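Local coordinates for spindle assembly abnormal protein 6 homolog (Drosophila melanogaster, PDB 5AL7) that forms the central cartwheel scaffold of centrioles, with nine homodimers setting the nine-fold symmetry, and is required for centrosome duplication, at residues S12-M17 against L161-F166; S22-L27 against A52-F57; C48-E53 against L63-K68; E59-R64 against T77-A82; E132-Y137 against P155-P160. The protein carries 1 engineered substitution. All blocks are in the same frame, centred on the assembly; numbering follows the deposited sequence.

Contact 1: S12-M17 against L161-F166; sequences SYSAKM and LNTVLF
T163, on the first turn of helix 161-187, meets the loop 12-17 through both branches of its side chain. Its OG1 lies 3.2 Å from S14 CB, while its methyl CG2 sits 3.8 Å from K16 CG, against the root of the lysine chain. One turn further on, K16 CB rests over a face of the F166 ring, 4.1 Å above the plane and displaced toward the rim. S14 and T163 are buried here: S14 also packs on P160, and T163 reaches I76 of strand 70-80.

The outer part is looser. Exposed N162 brings OD1 to 3.5 Å from K16 CE, the two side chains crossing at about a right angle. K16 itself folds back over its own loop, because a bend at the last torsion (chi4 69°) swings NZ round to S14 O. That N–O separation is 2.7 Å, with NZ in the carbonyl plane. L161 and L165 of the same turns pack on their counterparts in the second subunit, at the start of the long helix that leads into the coiled coil.

No hydrogen bond crosses between the two segments; the polar tie M17 N–Y167 OH lies just beyond. The lysine spends its ammonium group on the loop and offers the helix its aliphatic chain, which implies that between these two segments the attachment is by van der Waals packing.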
# COMPACT_ATOMS: atom_id res chain seq x y z
N SER A 12 12.29 18.20 4.56
CA SER A 12 11.57 19.38 5.01
C SER A 12 10.55 19.00 6.08
O SER A 12 10.33 17.81 6.36
CB SER A 12 10.88 20.09 3.84
OG SER A 12 10.32 21.33 4.23
N TYR A 13 9.91 20.00 6.67
CA TYR A 13 8.97 19.78 7.76
C TYR A 13 7.53 19.99 7.31
O TYR A 13 7.24 20.94 6.57
CB TYR A 13 9.30 20.72 8.93
CG TYR A 13 8.17 20.91 9.93
CD1 TYR A 13 7.94 19.97 10.92
CD2 TYR A 13 7.35 22.04 9.88
CE1 TYR A 13 6.93 20.14 11.84
CE2 TYR A 13 6.33 22.21 10.80
CZ TYR A 13 6.12 21.26 11.78
OH TYR A 13 5.11 21.43 12.69
N SER A 14 6.65 19.12 7.77
CA SER A 14 5.22 19.29 7.53
C SER A 14 4.41 18.52 8.54
O SER A 14 4.79 17.42 8.95
CB SER A 14 4.80 18.83 6.13
OG SER A 14 3.41 19.07 5.91
N ALA A 15 3.28 19.10 8.89
CA ALA A 15 2.39 18.53 9.87
C ALA A 15 1.85 17.19 9.39
O ALA A 15 1.33 17.07 8.27
CB ALA A 15 1.24 19.49 10.18
N LYS A 16 2.01 16.19 10.24
CA LYS A 16 1.48 14.86 10.02
C LYS A 16 0.34 14.65 10.99
O LYS A 16 0.47 14.98 12.16
CB LYS A 16 2.55 13.79 10.22
CG LYS A 16 3.73 13.92 9.30
CD LYS A 16 4.97 13.37 9.96
CE LYS A 16 6.20 13.88 9.23
NZ LYS A 16 6.41 15.35 9.43
N MET A 17 -0.77 14.13 10.50
CA MET A 17 -1.92 13.84 11.35
C MET A 17 -1.73 12.48 12.03
O MET A 17 -2.48 11.54 11.78
CB MET A 17 -3.21 13.89 10.55
CG MET A 17 -3.49 15.27 9.95
SD MET A 17 -3.80 16.58 11.16
CE MET A 17 -5.48 16.19 11.62
N LEU A 161 8.88 15.05 1.23
CA LEU A 161 9.02 13.59 1.09
C LEU A 161 8.72 12.81 2.35
O LEU A 161 8.02 11.80 2.30
CB LEU A 161 10.42 13.24 0.61
CG LEU A 161 10.43 12.94 -0.88
CD1 LEU A 161 10.06 14.20 -1.68
CD2 LEU A 161 11.79 12.39 -1.29
N ASN A 162 9.20 13.29 3.49
CA ASN A 162 8.97 12.54 4.71
C ASN A 162 7.49 12.33 4.98
O ASN A 162 7.04 11.20 5.22
CB ASN A 162 9.62 13.23 5.90
CG ASN A 162 9.78 12.29 7.08
OD1 ASN A 162 9.15 12.46 8.12
ND2 ASN A 162 10.62 11.27 6.90
N THR A 163 6.72 13.41 4.85
CA THR A 163 5.29 13.39 5.12
C THR A 163 4.55 12.51 4.12
O THR A 163 3.68 11.71 4.50
CB THR A 163 4.71 14.80 5.05
OG1 THR A 163 5.56 15.71 5.76
CG2 THR A 163 3.29 14.82 5.61
N VAL A 164 4.90 12.67 2.85
CA VAL A 164 4.30 11.87 1.80
C VAL A 164 4.51 10.39 2.04
O VAL A 164 3.58 9.59 1.95
CB VAL A 164 4.88 12.22 0.43
CG1 VAL A 164 4.27 11.35 -0.64
CG2 VAL A 164 4.62 13.68 0.12
N LEU A 165 5.74 10.05 2.40
CA LEU A 165 6.12 8.67 2.67
C LEU A 165 5.34 8.13 3.84
O LEU A 165 4.94 6.97 3.84
CB LEU A 165 7.63 8.59 2.91
CG LEU A 165 8.26 7.21 3.07
CD1 LEU A 165 7.76 6.32 1.96
CD2 LEU A 165 9.78 7.35 3.00
N PHE A 166 5.09 9.00 4.83
CA PHE A 166 4.27 8.65 5.97
C PHE A 166 2.85 8.26 5.55
O PHE A 166 2.32 7.21 5.95
CB PHE A 166 4.21 9.81 6.97
CG PHE A 166 3.19 9.63 8.06
CD1 PHE A 166 3.46 8.83 9.16
CD2 PHE A 166 1.94 10.24 7.97
CE1 PHE A 166 2.52 8.65 10.15
CE2 PHE A 166 1.00 10.07 8.95
CZ PHE A 166 1.28 9.27 10.05

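Contact 2: S22-L27 against A52-F57; sequences SVVNIL and AERVDF
V24 and R54 form the hydrogen-bonded pair at the middle of an antiparallel ladder whose short strands, 23-25 and 52-55, run at 145° with axes 4.6 Å apart at closest approach. V24 N reaches R54 O at 2.9 Å, and R54 N returns a bond to V24 O. The non-hydrogen-bonded pairs V23–V55 and N25–E53 flank it. Beyond them, D56 N donates to S22 O at 3.0 Å, and I26 N to A52 O in a more bent bond (134° at the hydrogen), where segment 22-27 turns a corner.

On the face carrying V24 and R54, V24 CG1 stands 4.2 Å above the guanidinium plane, toward its rim, and I26 CG2 comes within 3.6 Å of R54 NH1. I26 directs CG1 between its backbone N and carbonyl carbon (chi1 60°), which sets CG1 against A52 CB at 3.4 Å. On the other face, V23 CG1 leans on the carboxylate carbon of E53, whose OE2 is taken by a salt bridge to R64.

At the end of the ladder, S22 OG donates to D56 OD1 at 2.7 Å, meeting it from above the carboxylate plane; the same hydroxyl oxygen lies at the edge of the F57 ring. This start of the hairpin 23-36/44-55 is therefore closed by a backbone bond and a side-chain bond between the same two residues, S22 and D56, while V24 CG1 and I26 CG2 lie against the R54 side chain, the first over its guanidinium face.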
# COMPACT_ATOMS: atom_id res chain seq x y z
N SER A 22 -7.56 9.98 17.91
CA SER A 22 -8.04 11.37 17.92
C SER A 22 -8.26 11.94 16.52
O SER A 22 -8.81 13.03 16.37
CB SER A 22 -7.08 12.27 18.69
OG SER A 22 -7.28 12.15 20.09
N VAL A 23 -7.80 11.23 15.50
CA VAL A 23 -8.03 11.63 14.13
C VAL A 23 -9.46 11.32 13.69
O VAL A 23 -9.90 10.16 13.72
CB VAL A 23 -7.05 10.95 13.16
CG1 VAL A 23 -7.34 11.39 11.73
CG2 VAL A 23 -5.61 11.25 13.56
N VAL A 24 -10.18 12.36 13.32
CA VAL A 24 -11.58 12.25 12.92
C VAL A 24 -11.73 12.59 11.43
O VAL A 24 -11.30 13.65 10.98
CB VAL A 24 -12.47 13.21 13.75
CG1 VAL A 24 -13.93 12.96 13.44
CG2 VAL A 24 -12.22 13.03 15.22
N ASN A 25 -12.33 11.69 10.66
CA ASN A 25 -12.61 11.95 9.25
C ASN A 25 -13.81 12.87 9.11
O ASN A 25 -14.95 12.43 9.26
CB ASN A 25 -12.84 10.66 8.49
CG ASN A 25 -11.62 10.19 7.75
OD1 ASN A 25 -11.30 10.69 6.67
ND2 ASN A 25 -10.90 9.25 8.34
N ILE A 26 -13.56 14.15 8.81
CA ILE A 26 -14.66 15.12 8.76
C ILE A 26 -15.53 14.89 7.52
O ILE A 26 -16.67 15.36 7.45
CB ILE A 26 -14.15 16.58 8.80
CG1 ILE A 26 -13.24 16.90 7.63
CG2 ILE A 26 -13.40 16.85 10.07
CD1 ILE A 26 -13.19 18.38 7.30
N LEU A 27 -14.97 14.16 6.56
CA LEU A 27 -15.65 13.81 5.32
C LEU A 27 -15.02 12.55 4.76
O LEU A 27 -13.80 12.42 4.79
CB LEU A 27 -15.55 14.95 4.30
CG LEU A 27 -16.30 14.81 2.98
CD1 LEU A 27 -17.78 15.05 3.20
CD2 LEU A 27 -15.74 15.76 1.93
N ALA A 52 -10.13 14.59 4.16
CA ALA A 52 -10.36 15.70 5.08
C ALA A 52 -10.45 15.21 6.53
O ALA A 52 -11.38 14.47 6.88
CB ALA A 52 -11.63 16.46 4.68
N GLU A 53 -9.51 15.61 7.38
CA GLU A 53 -9.59 15.13 8.77
C GLU A 53 -9.14 16.16 9.81
O GLU A 53 -8.29 17.01 9.54
CB GLU A 53 -8.77 13.83 8.92
CG GLU A 53 -7.31 13.91 8.49
CD GLU A 53 -6.67 12.54 8.23
OE1 GLU A 53 -7.38 11.61 7.79
OE2 GLU A 53 -5.45 12.40 8.47
N ARG A 54 -9.71 16.07 11.01
CA ARG A 54 -9.36 16.98 12.11
C ARG A 54 -8.97 16.23 13.40
O ARG A 54 -9.14 15.02 13.52
CB ARG A 54 -10.52 17.94 12.41
CG ARG A 54 -11.61 17.30 13.25
CD ARG A 54 -12.65 18.30 13.75
NE ARG A 54 -13.56 17.64 14.68
CZ ARG A 54 -14.75 17.14 14.35
NH1 ARG A 54 -15.20 17.26 13.11
NH2 ARG A 54 -15.50 16.54 15.27
N VAL A 55 -8.44 16.96 14.38
CA VAL A 55 -8.09 16.38 15.67
C VAL A 55 -9.21 16.69 16.68
O VAL A 55 -9.75 17.79 16.71
CB VAL A 55 -6.74 16.93 16.18
CG1 VAL A 55 -6.29 16.16 17.38
CG2 VAL A 55 -5.69 16.83 15.10
N ASP A 56 -9.56 15.70 17.50
CA ASP A 56 -10.70 15.87 18.40
C ASP A 56 -10.41 16.75 19.63
O ASP A 56 -11.29 17.48 20.11
CB ASP A 56 -11.22 14.48 18.83
CG ASP A 56 -10.35 13.82 19.90
OD1 ASP A 56 -9.15 14.12 20.01
OD2 ASP A 56 -10.89 12.96 20.64
N PHE A 57 -9.19 16.68 20.14
CA PHE A 57 -8.82 17.37 21.36
C PHE A 57 -8.24 18.78 21.17
O PHE A 57 -8.04 19.50 22.14
CB PHE A 57 -7.85 16.50 22.17
CG PHE A 57 -6.53 16.25 21.51
CD1 PHE A 57 -5.50 17.16 21.64
CD2 PHE A 57 -6.31 15.10 20.79
CE1 PHE A 57 -4.28 16.92 21.06
CE2 PHE A 57 -5.08 14.86 20.21
CZ PHE A 57 -4.07 15.77 20.34

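Contact 3: C48-E53 against L63-K68; sequences CLLYAE and LRLTEK
The Y51 ring and the R64 guanidinium overlap with their planes 25° apart, R64 NH1 lying 3.4 Å above one face of the ring and offset toward its rim. At the edge of the same ring, near its plane, is T66 OG1, 3.7 Å from Y51 CE1. On the arginine's side, Y51 CB covers part of one guanidinium face and the E53 carboxylate occupies the edge. There R64 NH2 forms a salt bridge with E53 OE2 at 2.8 Å; its hydrogen bond is weak, with the carboxylate turned 67° from the guanidinium plane. A bend at chi3 (-79°) folds the arginine back across the neighbouring strand and so allows both contacts. R64 also makes a cation-pi contact with Y167 of helix 161-187, and Q71 OE1 bridges the neighbouring hydroxyls, hydrogen-bonded to both Y51 OH and T66 OG1.

Beneath these groups is the antiparallel beta hairpin 44-55/60-67 of the SAS-6 head domain. The hydrogen-bonded pairs are L49–T66 and Y51–R64, each with two backbone bonds; Y51 N to R64 O and R64 N to Y51 O are both 2.9 Å. Non-hydrogen-bonded pairs L50–L65 and A52–L63 put their side chains on the other face, which is apolar. A52 CB meets L63 CD2 at 3.5 Å, and L65 CD1 touches both L50 CD1 (3.8 Å) and C48 CB (3.9 Å). L108 of helix 97-113 packs on L50, A52 and L63, while L118 of strand 117-122 closes over L50 and L65.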
# COMPACT_ATOMS: atom_id res chain seq x y z
N CYS A 48 -8.30 13.97 -8.67
CA CYS A 48 -7.61 13.87 -7.39
C CYS A 48 -8.42 13.08 -6.38
O CYS A 48 -9.58 12.75 -6.60
CB CYS A 48 -7.31 15.26 -6.84
SG CYS A 48 -6.20 16.27 -7.85
N LEU A 49 -7.79 12.81 -5.24
CA LEU A 49 -8.40 12.15 -4.10
C LEU A 49 -8.28 13.08 -2.92
O LEU A 49 -7.16 13.49 -2.56
CB LEU A 49 -7.71 10.83 -3.78
CG LEU A 49 -7.88 9.67 -4.75
CD1 LEU A 49 -6.79 8.67 -4.48
CD2 LEU A 49 -9.25 9.04 -4.58
N LEU A 50 -9.41 13.43 -2.33
CA LEU A 50 -9.41 14.31 -1.18
C LEU A 50 -9.66 13.58 0.13
O LEU A 50 -10.57 12.74 0.23
CB LEU A 50 -10.42 15.43 -1.36
CG LEU A 50 -10.17 16.55 -0.34
CD1 LEU A 50 -10.28 17.87 -1.05
CD2 LEU A 50 -11.16 16.48 0.81
N TYR A 51 -8.82 13.92 1.09
CA TYR A 51 -8.83 13.42 2.46
C TYR A 51 -9.02 14.57 3.43
O TYR A 51 -8.15 15.43 3.54
CB TYR A 51 -7.51 12.73 2.80
CG TYR A 51 -7.10 11.61 1.89
CD1 TYR A 51 -6.34 11.86 0.75
CD2 TYR A 51 -7.46 10.31 2.17
CE1 TYR A 51 -5.96 10.82 -0.09
CE2 TYR A 51 -7.07 9.27 1.35
CZ TYR A 51 -6.33 9.52 0.23
OH TYR A 51 -5.96 8.48 -0.59
N ALA A 52 -10.13 14.59 4.16
CA ALA A 52 -10.36 15.70 5.08
C ALA A 52 -10.45 15.21 6.53
O ALA A 52 -11.38 14.47 6.88
CB ALA A 52 -11.63 16.46 4.68
N GLU A 53 -9.51 15.61 7.38
CA GLU A 53 -9.59 15.13 8.77
C GLU A 53 -9.14 16.16 9.81
O GLU A 53 -8.29 17.01 9.54
CB GLU A 53 -8.77 13.83 8.92
CG GLU A 53 -7.31 13.91 8.49
CD GLU A 53 -6.67 12.54 8.23
OE1 GLU A 53 -7.38 11.61 7.79
OE2 GLU A 53 -5.45 12.40 8.47
N LEU A 63 -6.33 19.09 5.25
CA LEU A 63 -6.88 18.65 3.97
C LEU A 63 -5.76 18.15 3.08
O LEU A 63 -4.81 18.88 2.80
CB LEU A 63 -7.63 19.78 3.25
CG LEU A 63 -8.80 20.47 3.93
CD1 LEU A 63 -9.24 21.69 3.13
CD2 LEU A 63 -9.95 19.51 4.07
N ARG A 64 -5.84 16.89 2.68
CA ARG A 64 -4.85 16.32 1.78
C ARG A 64 -5.43 16.06 0.41
O ARG A 64 -6.51 15.49 0.27
CB ARG A 64 -4.26 15.03 2.37
CG ARG A 64 -3.23 15.29 3.45
CD ARG A 64 -2.69 14.01 4.01
NE ARG A 64 -3.62 13.45 4.98
CZ ARG A 64 -4.30 12.33 4.77
NH1 ARG A 64 -4.11 11.64 3.65
NH2 ARG A 64 -5.15 11.90 5.69
N LEU A 65 -4.69 16.49 -0.60
CA LEU A 65 -5.09 16.32 -1.98
C LEU A 65 -4.04 15.51 -2.73
O LEU A 65 -2.87 15.89 -2.77
CB LEU A 65 -5.30 17.68 -2.63
CG LEU A 65 -6.07 17.80 -3.93
CD1 LEU A 65 -7.56 17.57 -3.69
CD2 LEU A 65 -5.80 19.17 -4.49
N THR A 66 -4.44 14.37 -3.29
CA THR A 66 -3.47 13.53 -4.01
C THR A 66 -3.89 13.35 -5.47
O THR A 66 -5.07 13.27 -5.77
CB THR A 66 -3.33 12.13 -3.38
OG1 THR A 66 -4.57 11.43 -3.46
CG2 THR A 66 -2.91 12.23 -1.93
N GLU A 67 -2.93 13.34 -6.40
CA GLU A 67 -3.30 13.03 -7.78
C GLU A 67 -3.56 11.54 -7.90
O GLU A 67 -2.68 10.74 -7.60
CB GLU A 67 -2.22 13.48 -8.74
CG GLU A 67 -2.13 14.97 -8.89
CD GLU A 67 -1.20 15.38 -10.00
OE1 GLU A 67 -1.29 14.78 -11.10
OE2 GLU A 67 -0.40 16.31 -9.76
N LYS A 68 -4.74 11.17 -8.38
CA LYS A 68 -5.15 9.77 -8.42
C LYS A 68 -4.12 8.87 -9.10
O LYS A 68 -3.81 7.80 -8.60
CB LYS A 68 -6.48 9.63 -9.15
CG LYS A 68 -7.21 8.32 -8.92
CD LYS A 68 -8.42 8.22 -9.82
CE LYS A 68 -9.11 6.87 -9.74
NZ LYS A 68 -10.23 6.81 -10.74

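Contact 4: E59-R64 against T77-A82; sequences ELLQLR and TTVDSA
L61 pairs with V79 and L63 with T77 as hydrogen-bonded pairs of an antiparallel ladder, strands 60-64 and 77-80 running at 170° with axes 4.7 Å apart. Each pair has both of its backbone bonds, all of them 2.9 Å; the straightest, T77 N to L63 O, has 176° at the hydrogen.

L61 CD2 meets V79 CG1 at 3.6 Å on the apolar face. That branch of V79 stands between the backbone N and the carbonyl carbon (chi1 40°), which aims it across the ladder at the leucine. The face with Q62 and T78 is mixed. Q62 extends along it and sends NE2 to T78 OG1, 3.4 Å away, in a weak hydrogen bond; NE2 has a second weak partner in A15 O. The other amide atom, OE1, weakly accepts from R64 NE at 3.1 Å, so both ends of this buried amide have at least a weak partner. Nearby, L60 CD1 fits between T78 CG2 (3.7 Å) and D80 CB (3.8 Å). D80 then serves as the N-cap of helix 81-90, its OD1 accepting weakly from A82 N.

This hairpin, 60-67/70-80, lies between strand 44-55 on one side and strand 149-158 on the other in the head-domain sheet. F100 of helix 97-113 lies on L61 and V79, L154 of strand 149-158 covers L63 and T77, and M17 of the N-terminal loop packs over L60 and Q62 on the other face.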
# COMPACT_ATOMS: atom_id res chain seq x y z
N GLU A 59 -7.89 22.28 18.12
CA GLU A 59 -8.28 22.87 16.84
C GLU A 59 -7.17 22.66 15.84
O GLU A 59 -6.15 23.36 15.85
CB GLU A 59 -8.58 24.36 16.99
CG GLU A 59 -9.77 24.61 17.88
CD GLU A 59 -10.00 26.07 18.13
OE1 GLU A 59 -9.05 26.86 17.91
OE2 GLU A 59 -11.10 26.42 18.59
N LEU A 60 -7.34 21.63 15.02
CA LEU A 60 -6.38 21.33 13.98
C LEU A 60 -7.05 20.63 12.81
O LEU A 60 -7.61 19.54 12.96
CB LEU A 60 -5.24 20.48 14.52
CG LEU A 60 -4.12 20.18 13.53
CD1 LEU A 60 -3.45 21.46 13.05
CD2 LEU A 60 -3.11 19.27 14.19
N LEU A 61 -6.98 21.25 11.64
CA LEU A 61 -7.60 20.70 10.45
C LEU A 61 -6.57 20.44 9.36
O LEU A 61 -5.71 21.28 9.08
CB LEU A 61 -8.66 21.65 9.92
CG LEU A 61 -9.22 21.32 8.53
CD1 LEU A 61 -10.17 20.13 8.58
CD2 LEU A 61 -9.88 22.53 7.94
N GLN A 62 -6.66 19.27 8.74
CA GLN A 62 -5.81 19.02 7.59
C GLN A 62 -6.60 18.49 6.40
O GLN A 62 -7.46 17.59 6.55
CB GLN A 62 -4.68 18.05 7.92
CG GLN A 62 -3.53 18.16 6.94
CD GLN A 62 -2.55 17.03 7.06
OE1 GLN A 62 -2.89 15.88 6.76
NE2 GLN A 62 -1.33 17.34 7.47
N LEU A 63 -6.33 19.09 5.25
CA LEU A 63 -6.88 18.65 3.97
C LEU A 63 -5.76 18.15 3.08
O LEU A 63 -4.81 18.88 2.80
CB LEU A 63 -7.63 19.78 3.25
CG LEU A 63 -8.80 20.47 3.93
CD1 LEU A 63 -9.24 21.69 3.13
CD2 LEU A 63 -9.95 19.51 4.07
N ARG A 64 -5.84 16.89 2.68
CA ARG A 64 -4.85 16.32 1.78
C ARG A 64 -5.43 16.06 0.41
O ARG A 64 -6.51 15.49 0.27
CB ARG A 64 -4.26 15.03 2.37
CG ARG A 64 -3.23 15.29 3.45
CD ARG A 64 -2.69 14.01 4.01
NE ARG A 64 -3.62 13.45 4.98
CZ ARG A 64 -4.30 12.33 4.77
NH1 ARG A 64 -4.11 11.64 3.65
NH2 ARG A 64 -5.15 11.90 5.69
N THR A 77 -2.95 21.09 3.08
CA THR A 77 -3.35 22.32 3.78
C THR A 77 -3.61 22.05 5.25
O THR A 77 -4.49 21.26 5.61
CB THR A 77 -4.61 22.93 3.15
OG1 THR A 77 -4.28 23.50 1.88
CG2 THR A 77 -5.14 24.02 4.02
N THR A 78 -2.85 22.71 6.12
CA THR A 78 -3.03 22.51 7.55
C THR A 78 -3.34 23.82 8.27
O THR A 78 -2.51 24.72 8.30
CB THR A 78 -1.79 21.87 8.21
OG1 THR A 78 -1.34 20.77 7.41
CG2 THR A 78 -2.13 21.38 9.61
N VAL A 79 -4.53 23.91 8.84
CA VAL A 79 -4.91 25.13 9.56
C VAL A 79 -5.21 24.82 11.03
O VAL A 79 -6.03 23.95 11.34
CB VAL A 79 -6.12 25.85 8.88
CG1 VAL A 79 -7.17 24.86 8.40
CG2 VAL A 79 -6.73 26.90 9.83
N ASP A 80 -4.51 25.51 11.92
CA ASP A 80 -4.73 25.38 13.36
C ASP A 80 -5.40 26.65 13.89
O ASP A 80 -5.94 27.43 13.11
CB ASP A 80 -3.42 25.12 14.08
CG ASP A 80 -2.37 26.17 13.79
OD1 ASP A 80 -2.43 27.26 14.39
OD2 ASP A 80 -1.46 25.90 12.97
N SER A 81 -5.36 26.86 15.21
CA SER A 81 -6.01 28.02 15.82
C SER A 81 -5.45 29.35 15.33
O SER A 81 -6.22 30.25 14.95
CB SER A 81 -5.89 27.96 17.35
OG SER A 81 -6.70 26.92 17.86
N ALA A 82 -4.13 29.49 15.37
CA ALA A 82 -3.49 30.73 14.96
C ALA A 82 -3.76 31.00 13.47
O ALA A 82 -4.22 32.09 13.09
CB ALA A 82 -2.00 30.66 15.23

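Contact 5: E132-Y137 against P155-P160; sequences EVHDYY and PCRSAP
Y136 and D135 both face C156, a classic beta bulge at the start of the antiparallel hairpin 136-142/149-158. Y136 N donates to C156 O at 3.0 Å, tilted from the carbonyl plane, and C156 N donates back to Y136 O, which it meets from well above the carbonyl plane (55° out of it). The side chains of this pair lie on one face, with Y136 CB 3.9 Å from C156 CB. Beyond, the edge of the tyrosine ring rests on S158, where CE2 of Y136 is 3.6 Å from CB of S158.

Ahead of the bulge, H134 lays its ring over P155 in a CH-pi contact, P155 CB being 4.1 Å from the ring centroid and 26° off the normal. R157 CB comes to the edge of the same ring, 3.6 Å from H134 ND1, and V133 CG1 packs obliquely on the R157 guanidinium group, nearest its NE.

Residues further out position this first shell. R123 donates to Y136 O through NH2 and makes a cation-pi contact with Y137. D135, at the bulge, forms a salt bridge with R131. C156 is buried against Y75 and T77 of strand 70-80, the next strand of the sheet. R157 NH2 also has a hydrogen bond with S12 OG, in the poorly ordered start of the chain, while R157 NH1 donates within its own strand to S158 O at 2.8 Å, the oxygen lying in the guanidinium plane.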
# COMPACT_ATOMS: atom_id res chain seq x y z
N GLU A 132 8.04 32.11 1.49
CA GLU A 132 6.91 31.57 2.24
C GLU A 132 6.91 30.05 2.14
O GLU A 132 7.41 29.49 1.17
CB GLU A 132 5.62 32.14 1.70
CG GLU A 132 5.46 31.82 0.23
CD GLU A 132 4.37 32.61 -0.43
OE1 GLU A 132 3.78 33.49 0.23
OE2 GLU A 132 4.13 32.36 -1.63
N VAL A 133 6.32 29.38 3.13
CA VAL A 133 6.27 27.92 3.12
C VAL A 133 5.24 27.39 2.13
O VAL A 133 5.48 26.40 1.43
CB VAL A 133 5.95 27.38 4.53
CG1 VAL A 133 6.08 25.86 4.55
CG2 VAL A 133 6.86 28.01 5.57
N HIS A 134 4.08 28.05 2.10
CA HIS A 134 2.99 27.66 1.22
C HIS A 134 3.13 28.27 -0.19
O HIS A 134 3.21 29.48 -0.34
CB HIS A 134 1.65 28.05 1.85
CG HIS A 134 1.54 27.65 3.29
ND1 HIS A 134 1.41 26.33 3.69
CD2 HIS A 134 1.53 28.39 4.43
CE1 HIS A 134 1.33 26.28 5.01
NE2 HIS A 134 1.39 27.51 5.48
N ASP A 135 3.22 27.40 -1.19
CA ASP A 135 3.37 27.84 -2.57
C ASP A 135 2.07 27.78 -3.37
O ASP A 135 2.05 28.11 -4.56
CB ASP A 135 4.43 26.99 -3.28
CG ASP A 135 5.84 27.38 -2.90
OD1 ASP A 135 6.01 28.45 -2.26
OD2 ASP A 135 6.79 26.64 -3.26
N TYR A 136 0.99 27.34 -2.74
CA TYR A 136 -0.29 27.24 -3.43
C TYR A 136 -1.47 27.78 -2.61
O TYR A 136 -1.32 28.12 -1.45
CB TYR A 136 -0.56 25.78 -3.82
CG TYR A 136 0.61 25.13 -4.52
CD1 TYR A 136 0.86 25.36 -5.86
CD2 TYR A 136 1.49 24.31 -3.82
CE1 TYR A 136 1.94 24.78 -6.50
CE2 TYR A 136 2.57 23.73 -4.44
CZ TYR A 136 2.79 23.96 -5.78
OH TYR A 136 3.87 23.38 -6.41
N TYR A 137 -2.63 27.86 -3.24
CA TYR A 137 -3.88 28.23 -2.61
C TYR A 137 -4.89 27.18 -2.99
O TYR A 137 -5.01 26.81 -4.16
CB TYR A 137 -4.36 29.61 -3.05
CG TYR A 137 -3.67 30.77 -2.38
CD1 TYR A 137 -3.71 30.95 -1.00
CD2 TYR A 137 -2.98 31.70 -3.14
CE1 TYR A 137 -3.07 32.02 -0.40
CE2 TYR A 137 -2.35 32.78 -2.56
CZ TYR A 137 -2.39 32.94 -1.20
OH TYR A 137 -1.74 34.03 -0.66
N PRO A 155 -4.19 28.52 2.47
CA PRO A 155 -2.76 28.38 2.14
C PRO A 155 -2.37 26.91 2.04
O PRO A 155 -2.42 26.18 3.03
CB PRO A 155 -2.05 29.07 3.30
CG PRO A 155 -3.09 29.82 4.03
CD PRO A 155 -4.37 29.09 3.81
N CYS A 156 -2.04 26.48 0.82
CA CYS A 156 -1.70 25.09 0.52
C CYS A 156 -0.21 24.89 0.25
O CYS A 156 0.46 25.77 -0.27
CB CYS A 156 -2.51 24.61 -0.66
SG CYS A 156 -2.73 22.86 -0.65
N ARG A 157 0.27 23.71 0.57
CA ARG A 157 1.69 23.42 0.52
C ARG A 157 1.98 22.17 -0.29
O ARG A 157 1.15 21.26 -0.38
CB ARG A 157 2.21 23.25 1.96
CG ARG A 157 3.70 23.17 2.12
CD ARG A 157 4.04 22.20 3.25
NE ARG A 157 5.34 22.46 3.86
CZ ARG A 157 6.50 22.06 3.35
NH1 ARG A 157 6.52 21.39 2.20
NH2 ARG A 157 7.64 22.33 3.97
N SER A 158 3.14 22.13 -0.93
CA SER A 158 3.56 20.91 -1.60
C SER A 158 4.24 19.99 -0.58
O SER A 158 5.30 20.33 -0.05
CB SER A 158 4.49 21.21 -2.75
OG SER A 158 4.57 20.07 -3.57
N ALA A 159 3.60 18.86 -0.28
CA ALA A 159 4.07 17.98 0.79
C ALA A 159 5.51 17.48 0.59
O ALA A 159 5.87 16.98 -0.49
CB ALA A 159 3.13 16.81 0.94
N PRO A 160 6.34 17.63 1.63
CA PRO A 160 7.72 17.14 1.61
C PRO A 160 7.79 15.62 1.72
O PRO A 160 6.87 14.98 2.25
CB PRO A 160 8.33 17.81 2.84
CG PRO A 160 7.20 18.03 3.75
CD PRO A 160 6.00 18.30 2.89

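In the fold
Starting at the N terminus, the loop 12-17 is one half of contact 1, which closes only at helix 161-187 and so encloses all the others. Inside it, contacts 2, 3 and 4 zip successive hairpins of one sheet: 23-36 with 44-55, 44-55 with 60-67, and 60-67 with 70-80. Contacts 2 and 3 share A52 and E53, while contacts 3 and 4 share L63 and R64. Contact 5 closes a later hairpin, in series with these, and joins contact 4 where T77 meets P155 and C156 on neighbouring strands. Contact 1 reaches the sheet through M17 and contact 5 through S12, tying the head domain to the coiled-coil helix.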